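Local coordinates for protein of unknown function DUF574 (Streptomyces avermitilis, PDB 3GIW) that is of unknown function but probably acts as an S-adenosylmethionine-dependent methyltransferase, with a Rossmann-type fold that binds S-adenosyl-L-homocysteine, at residues V249-P254 against I262-I267. Numbering follows the deposited sequence.
Sequences VHKWHP and IRDEDI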
ATOM      1  N   VAL A 249     -10.674  -3.845  -5.769  1.00 11.19           N
ATOM      2  CA  VAL A 249      -9.992  -2.632  -6.217  1.00 11.67           C
ATOM      3  C   VAL A 249     -10.367  -2.191  -7.613  1.00 11.42           C
ATOM      4  O   VAL A 249     -10.435  -0.967  -7.866  1.00 12.90           O
ATOM      5  CB  VAL A 249      -8.448  -2.682  -6.104  1.00 11.72           C
ATOM      6  CG1 VAL A 249      -8.032  -2.620  -4.666  1.00 12.34           C
ATOM      7  CG2 VAL A 249      -7.809  -3.884  -6.809  1.00 12.00           C
ATOM      8  N   HIS A 250     -10.654  -3.109  -8.539  1.00 10.91           N
ATOM      9  CA  HIS A 250     -10.988  -2.719  -9.910  1.00 11.60           C
ATOM     10  C   HIS A 250     -12.400  -2.142 -10.030  1.00 12.23           C
ATOM     11  O   HIS A 250     -12.771  -1.632 -11.088  1.00 13.87           O
ATOM     12  CB  HIS A 250     -10.785  -3.889 -10.861  1.00 13.13           C
ATOM     13  CG  HIS A 250     -11.741  -5.008 -10.641  1.00 12.88           C
ATOM     14  ND1 HIS A 250     -11.899  -5.625  -9.413  1.00 13.07           N
ATOM     15  CD2 HIS A 250     -12.567  -5.660 -11.496  1.00 13.02           C
ATOM     16  CE1 HIS A 250     -12.794  -6.591  -9.524  1.00 13.44           C
ATOM     17  NE2 HIS A 250     -13.207  -6.641 -10.781  1.00 14.12           N
ATOM     18  N   LYS A 251     -13.168  -2.234  -8.963  1.00 11.53           N
ATOM     19  CA  LYS A 251     -14.516  -1.670  -8.879  1.00 11.79           C
ATOM     20  C   LYS A 251     -14.594  -0.337  -8.106  1.00 12.41           C
ATOM     21  O   LYS A 251     -15.683   0.213  -7.932  1.00 13.53           O
ATOM     22  CB  LYS A 251     -15.454  -2.713  -8.224  1.00 12.10           C
ATOM     23  CG  LYS A 251     -15.565  -3.978  -9.032  1.00 13.02           C
ATOM     24  CD  LYS A 251     -16.571  -4.964  -8.458  1.00 13.72           C
ATOM     25  CE  LYS A 251     -16.540  -6.233  -9.268  1.00 14.82           C
ATOM     26  NZ  LYS A 251     -17.664  -7.165  -8.917  1.00 16.06           N
ATOM     27  N   TRP A 252     -13.452   0.152  -7.618  1.00 12.03           N
ATOM     28  CA  TRP A 252     -13.385   1.412  -6.869  1.00 11.86           C
ATOM     29  C   TRP A 252     -13.074   2.569  -7.828  1.00 11.82           C
ATOM     30  O   TRP A 252     -11.956   2.683  -8.317  1.00 11.82           O
ATOM     31  CB  TRP A 252     -12.340   1.331  -5.741  1.00 11.34           C
ATOM     32  CG  TRP A 252     -12.411   2.421  -4.713  1.00 11.87           C
ATOM     33  CD1 TRP A 252     -13.079   2.361  -3.535  1.00 12.61           C
ATOM     34  CD2 TRP A 252     -11.853   3.749  -4.802  1.00 13.41           C
ATOM     35  NE1 TRP A 252     -12.959   3.554  -2.860  1.00 12.15           N
ATOM     36  CE2 TRP A 252     -12.235   4.431  -3.629  1.00 13.28           C
ATOM     37  CE3 TRP A 252     -11.054   4.410  -5.739  1.00 12.64           C
ATOM     38  CZ2 TRP A 252     -11.857   5.770  -3.375  1.00 14.27           C
ATOM     39  CZ3 TRP A 252     -10.691   5.748  -5.497  1.00 13.88           C
ATOM     40  CH2 TRP A 252     -11.082   6.396  -4.319  1.00 12.98           C
ATOM     41  N   HIS A 253     -14.065   3.423  -8.083  1.00 12.82           N
ATOM     42  CA  HIS A 253     -13.938   4.588  -8.988  1.00 14.50           C
ATOM     43  C   HIS A 253     -13.193   4.214 -10.291  1.00 13.75           C
ATOM     44  O   HIS A 253     -12.160   4.824 -10.637  1.00 14.33           O
ATOM     45  CB  HIS A 253     -13.252   5.763  -8.277  1.00 16.03           C
ATOM     46  CG  HIS A 253     -14.008   6.310  -7.101  1.00 17.46           C
ATOM     47  ND1 HIS A 253     -14.153   7.665  -6.882  1.00 23.37           N
ATOM     48  CD2 HIS A 253     -14.618   5.702  -6.062  1.00 19.34           C
ATOM     49  CE1 HIS A 253     -14.855   7.861  -5.779  1.00 23.26           C
ATOM     50  NE2 HIS A 253     -15.171   6.685  -5.271  1.00 20.98           N
ATOM     51  N   PRO A 254     -13.683   3.199 -11.009  1.00 14.28           N
ATOM     52  CA  PRO A 254     -12.960   2.756 -12.199  1.00 16.79           C
ATOM     53  C   PRO A 254     -12.952   3.834 -13.302  1.00 19.74           C
ATOM     54  O   PRO A 254     -13.898   4.615 -13.407  1.00 18.59           O
ATOM     55  CB  PRO A 254     -13.746   1.516 -12.638  1.00 16.76           C
ATOM     56  CG  PRO A 254     -15.139   1.766 -12.147  1.00 16.15           C
ATOM     57  CD  PRO A 254     -14.929   2.429 -10.802  1.00 14.35           C
ATOM     58  N   ILE A 262     -11.091  -8.069 -17.000  1.00 24.79           N
ATOM     59  CA  ILE A 262     -10.803  -8.526 -15.643  1.00 20.33           C
ATOM     60  C   ILE A 262     -12.037  -9.174 -15.010  1.00 18.72           C
ATOM     61  O   ILE A 262     -13.091  -8.555 -14.866  1.00 19.94           O
ATOM     62  CB  ILE A 262     -10.333  -7.354 -14.760  1.00 19.84           C
ATOM     63  CG1 ILE A 262      -9.085  -6.699 -15.370  1.00 19.52           C
ATOM     64  CG2 ILE A 262     -10.056  -7.844 -13.328  1.00 18.34           C
ATOM     65  CD1 ILE A 262      -8.600  -5.460 -14.588  1.00 21.60           C
ATOM     66  N   ARG A 263     -11.901 -10.445 -14.627  1.00 15.21           N
ATOM     67  CA  ARG A 263     -12.930 -11.193 -13.937  1.00 13.05           C
ATOM     68  C   ARG A 263     -12.796 -10.952 -12.422  1.00 11.90           C
ATOM     69  O   ARG A 263     -11.698 -10.649 -11.960  1.00 13.26           O
ATOM     70  CB  ARG A 263     -12.746 -12.685 -14.248  1.00 13.34           C
ATOM     71  CG  ARG A 263     -12.730 -12.993 -15.727  1.00 13.96           C
ATOM     72  CD  ARG A 263     -12.389 -14.454 -15.975  1.00 13.13           C
ATOM     73  NE  ARG A 263     -11.067 -14.782 -15.479  1.00 13.77           N
ATOM     74  CZ  ARG A 263     -10.574 -16.005 -15.455  1.00 13.81           C
ATOM     75  NH1 ARG A 263     -11.259 -17.026 -15.934  1.00 14.45           N
ATOM     76  NH2 ARG A 263      -9.350 -16.195 -14.998  1.00 13.35           N
ATOM     77  N   ASP A 264     -13.859 -11.149 -11.644  1.00 13.92           N
ATOM     78  CA  ASP A 264     -13.739 -10.969 -10.198  1.00 12.55           C
ATOM     79  C   ASP A 264     -12.680 -11.891  -9.606  1.00 11.81           C
ATOM     80  O   ASP A 264     -11.981 -11.490  -8.689  1.00 11.57           O
ATOM     81  CB  ASP A 264     -15.079 -11.125  -9.478  1.00 14.96           C
ATOM     82  CG  ASP A 264     -16.093 -10.035  -9.821  1.00 17.12           C
ATOM     83  OD1 ASP A 264     -15.803  -9.077 -10.566  1.00 18.91           O
ATOM     84  OD2 ASP A 264     -17.184 -10.199  -9.251  1.00 20.65           O
ATOM     85  N   GLU A 265     -12.541 -13.112 -10.140  1.00 11.96           N
ATOM     86  CA  GLU A 265     -11.599 -14.063  -9.606  1.00 11.98           C
ATOM     87  C   GLU A 265     -10.144 -13.644  -9.842  1.00 10.96           C
ATOM     88  O   GLU A 265      -9.252 -14.181  -9.213  1.00 11.47           O
ATOM     89  CB  GLU A 265     -11.792 -15.459 -10.179  1.00 11.38           C
ATOM     90  CG  GLU A 265     -11.616 -15.603 -11.694  1.00 12.08           C
ATOM     91  CD  GLU A 265     -11.513 -17.061 -12.066  1.00 13.75           C
ATOM     92  OE1 GLU A 265     -10.390 -17.628 -11.859  1.00 15.08           O
ATOM     93  OE2 GLU A 265     -12.539 -17.662 -12.493  1.00 16.22           O
ATOM     94  N   ASP A 266      -9.928 -12.678 -10.746  1.00 10.90           N
ATOM     95  CA  ASP A 266      -8.568 -12.200 -11.084  1.00 11.19           C
ATOM     96  C   ASP A 266      -8.033 -11.117 -10.136  1.00 11.12           C
ATOM     97  O   ASP A 266      -6.926 -10.633 -10.338  1.00 11.50           O
ATOM     98  CB  ASP A 266      -8.514 -11.682 -12.542  1.00 11.66           C
ATOM     99  CG  ASP A 266      -8.893 -12.729 -13.556  1.00 13.38           C
ATOM    100  OD1 ASP A 266      -8.652 -13.922 -13.319  1.00 12.36           O
ATOM    101  OD2 ASP A 266      -9.467 -12.326 -14.615  1.00 15.62           O
ATOM    102  N   ILE A 267      -8.815 -10.729  -9.129  1.00 10.95           N
ATOM    103  CA  ILE A 267      -8.499  -9.598  -8.244  1.00 10.89           C
ATOM    104  C   ILE A 267      -8.660 -10.100  -6.797  1.00 10.60           C
ATOM    105  O   ILE A 267      -9.753 -10.534  -6.421  1.00 11.72           O
ATOM    106  CB  ILE A 267      -9.445  -8.373  -8.543  1.00 12.10           C
ATOM    107  CG1 ILE A 267      -9.267  -7.873  -9.974  1.00 11.08           C
ATOM    108  CG2 ILE A 267      -9.238  -7.243  -7.493  1.00 11.44           C
ATOM    109  CD1 ILE A 267      -7.877  -7.309 -10.281  1.00 12.59           C
TER
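His250 slots its imidazole between the two segments, with the CG1 methylene of Ile267 over one face, 3.8 Å from the ring centroid in a CH-pi contact, and Lys251 CG over the opposite face. CG of His250 sits between the backbone N and the carbonyl carbon (chi1 67°), which swings the ring across to 262-267. Ile262 CG2 touches His250 CD2 at 3.8 Å. His250 ND1, covered by Ile267, is buried with no hydrogen-bonding partner in the model; Asp264 OD1 lies at the ring's edge, near its plane, 3.6 Å from His250 NE2, not a hydrogen bond. With an alanine here, a gap is likely to open between Ile267 and the Lys251 chain, and Ile262 CG2 would lose the ring atom it touches.

Lys251 runs extended past the ring to Asp264. Lys251 NZ forks to both carboxylate oxygens of Asp264, 3.1 Å from Asp264 OD2, as a salt bridge whose two hydrogen bonds are weak. Asp266 is held more firmly inside its own segment: Arg263 grips it side-on, NE to OD2 at 172° and NH2 to OD1, and OD2 also accepts from Arg263 N.

Deeper in, Val249 CG2 meets Ile267 CG2 at 3.7 Å. Both segments belong to the connection between antiparallel neighbours 240-248 and 269-275; Val249 pairs through its backbone with Met269, while Val249, Ile262 and Ile267 rest on helix 55-75, which carries the S-adenosyl-L-homocysteine-binding Asn62.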